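Local coordinates for protein neural cell adhesion molecule 1, 140 kDa isoform (Homo sapiens, PDB 2E3V) that probably mediates adhesion between cells as a membrane glycoprotein, here represented by its first fibronectin type III domain, at residues G67-V72 and V82-L87. Residues are numbered along the deposited sequence; the frame is centred on the assembly and turned at random.
Sequences GIVTIV and VRLAAL
With CG1 of Ile71 set trans to its carbonyl carbon (chi1 -60°) and the chain extended beyond it (chi2 165°), CD1 is carried out to the CG2 methyl of Val82, where a chi1 of 59° puts CG1 between the backbone N and the carbonyl carbon and leaves CG2 trans to the N. The two methyls meet at 3.4 Å from Ile71 CD1 to Val82 CG2, tighter than ordinary van der Waals contact, with the side chains crossing at a slant. Two residues along each strand, Val69 CG2 lies 4.0 Å from Leu84 CD1; these two side chains run past each other in opposite senses, a looser fit. All four residues are buried, each CB is directed toward the other strand, and since no hydrogen bond links the segments, their contact is purely apolar. The CA atoms of Val69 and Leu84 are 9.3 Å apart, a spacing of facing sheets and not of paired neighbours. Strand 68-71 pairs through its backbone with strand 23-28, whereas strand 79-88 lies between strands 38-47 and 91-102. Trp45 packs on Ile71, Phe27 on Leu84 and Phe101 on Val82, extending the apolar layer on both sheets. Such face-to-face packing of three-stranded and four-stranded antiparallel sheets forms the hydrophobic core of the fibronectin type III beta sandwich.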
loop_
_atom_site.group_PDB
_atom_site.type_symbol
_atom_site.label_atom_id
_atom_site.label_comp_id
_atom_site.label_asym_id
_atom_site.label_seq_id
_atom_site.Cartn_x
_atom_site.Cartn_y
_atom_site.Cartn_z
ATOM N N GLY A 67 -6.549 8.535 -1.292
ATOM C CA GLY A 67 -6.572 7.229 -0.638
ATOM C C GLY A 67 -5.471 6.416 -1.285
ATOM O O GLY A 67 -5.705 5.322 -1.795
ATOM N N ILE A 68 -4.263 6.962 -1.273
ATOM C CA ILE A 68 -3.196 6.389 -2.068
ATOM C C ILE A 68 -1.869 6.332 -1.333
ATOM O O ILE A 68 -1.531 7.239 -0.569
ATOM C CB ILE A 68 -3.046 7.204 -3.388
ATOM C CG1 ILE A 68 -2.301 6.437 -4.480
ATOM C CG2 ILE A 68 -2.387 8.579 -3.149
ATOM C CD1 ILE A 68 -2.606 7.031 -5.882
ATOM N N VAL A 69 -1.145 5.238 -1.551
ATOM C CA VAL A 69 0.257 5.154 -1.142
ATOM C C VAL A 69 1.065 4.650 -2.340
ATOM O O VAL A 69 0.590 3.833 -3.125
ATOM C CB VAL A 69 0.481 4.274 0.129
ATOM C CG1 VAL A 69 -0.241 4.893 1.330
ATOM C CG2 VAL A 69 0.051 2.832 -0.092
ATOM N N THR A 70 2.277 5.157 -2.496
ATOM C CA THR A 70 3.117 4.736 -3.592
ATOM C C THR A 70 4.263 3.918 -3.032
ATOM O O THR A 70 4.964 4.350 -2.119
ATOM C CB THR A 70 3.665 5.926 -4.389
ATOM O OG1 THR A 70 2.567 6.675 -4.910
ATOM C CG2 THR A 70 4.556 5.450 -5.555
ATOM N N ILE A 71 4.416 2.725 -3.577
ATOM C CA ILE A 71 5.510 1.842 -3.215
ATOM C C ILE A 71 6.581 2.034 -4.268
ATOM O O ILE A 71 6.283 2.077 -5.463
ATOM C CB ILE A 71 5.063 0.380 -3.178
ATOM C CG1 ILE A 71 3.947 0.197 -2.145
ATOM C CG2 ILE A 71 6.272 -0.527 -2.890
ATOM C CD1 ILE A 71 3.210 -1.098 -2.281
ATOM N N VAL A 72 7.826 2.170 -3.822
ATOM C CA VAL A 72 8.943 2.416 -4.728
ATOM C C VAL A 72 10.043 1.373 -4.531
ATOM O O VAL A 72 9.979 0.571 -3.603
ATOM C CB VAL A 72 9.517 3.857 -4.562
ATOM C CG1 VAL A 72 8.393 4.904 -4.684
ATOM C CG2 VAL A 72 10.263 4.008 -3.234
ATOM N N VAL A 82 0.583 -7.126 -1.940
ATOM C CA VAL A 82 0.621 -5.875 -1.205
ATOM C C VAL A 82 -0.549 -5.834 -0.230
ATOM O O VAL A 82 -1.646 -6.329 -0.529
ATOM C CB VAL A 82 0.645 -4.625 -2.144
ATOM C CG1 VAL A 82 -0.575 -4.583 -3.064
ATOM C CG2 VAL A 82 0.765 -3.327 -1.334
ATOM N N ARG A 83 -0.293 -5.278 0.946
ATOM C CA ARG A 83 -1.333 -5.119 1.955
ATOM C C ARG A 83 -1.078 -3.841 2.739
ATOM O O ARG A 83 0.034 -3.283 2.702
ATOM C CB ARG A 83 -1.386 -6.331 2.885
ATOM C CG ARG A 83 -0.067 -6.651 3.559
ATOM C CD ARG A 83 -0.135 -8.002 4.243
ATOM N NE ARG A 83 1.036 -8.250 5.075
ATOM C CZ ARG A 83 1.290 -9.402 5.693
ATOM N NH1 ARG A 83 0.448 -10.422 5.581
ATOM N NH2 ARG A 83 2.389 -9.530 6.431
ATOM N N LEU A 84 -2.109 -3.389 3.444
ATOM C CA LEU A 84 -2.089 -2.106 4.129
ATOM C C LEU A 84 -2.755 -2.174 5.482
ATOM O O LEU A 84 -3.712 -2.908 5.665
ATOM C CB LEU A 84 -2.877 -1.089 3.299
ATOM C CG LEU A 84 -2.302 -0.108 2.296
ATOM C CD1 LEU A 84 -1.093 -0.611 1.520
ATOM C CD2 LEU A 84 -3.429 0.258 1.364
ATOM N N ALA A 85 -2.236 -1.404 6.430
ATOM C CA ALA A 85 -2.870 -1.243 7.726
ATOM C C ALA A 85 -2.926 0.246 8.059
ATOM O O ALA A 85 -2.091 1.032 7.598
ATOM C CB ALA A 85 -2.122 -1.999 8.794
ATOM N N ALA A 86 -3.918 0.618 8.858
ATOM C CA ALA A 86 -4.088 1.988 9.317
ATOM C C ALA A 86 -3.733 2.085 10.795
ATOM O O ALA A 86 -3.943 1.141 11.558
ATOM C CB ALA A 86 -5.529 2.453 9.085
ATOM N N LEU A 87 -3.197 3.236 11.184
ATOM C CA LEU A 87 -2.822 3.514 12.560
ATOM C C LEU A 87 -3.556 4.754 13.047
ATOM O O LEU A 87 -3.587 5.767 12.358
ATOM C CB LEU A 87 -1.307 3.773 12.660
ATOM C CG LEU A 87 -0.751 4.458 13.924
ATOM C CD1 LEU A 87 -0.669 3.495 15.091
ATOM C CD2 LEU A 87 0.632 5.050 13.673
#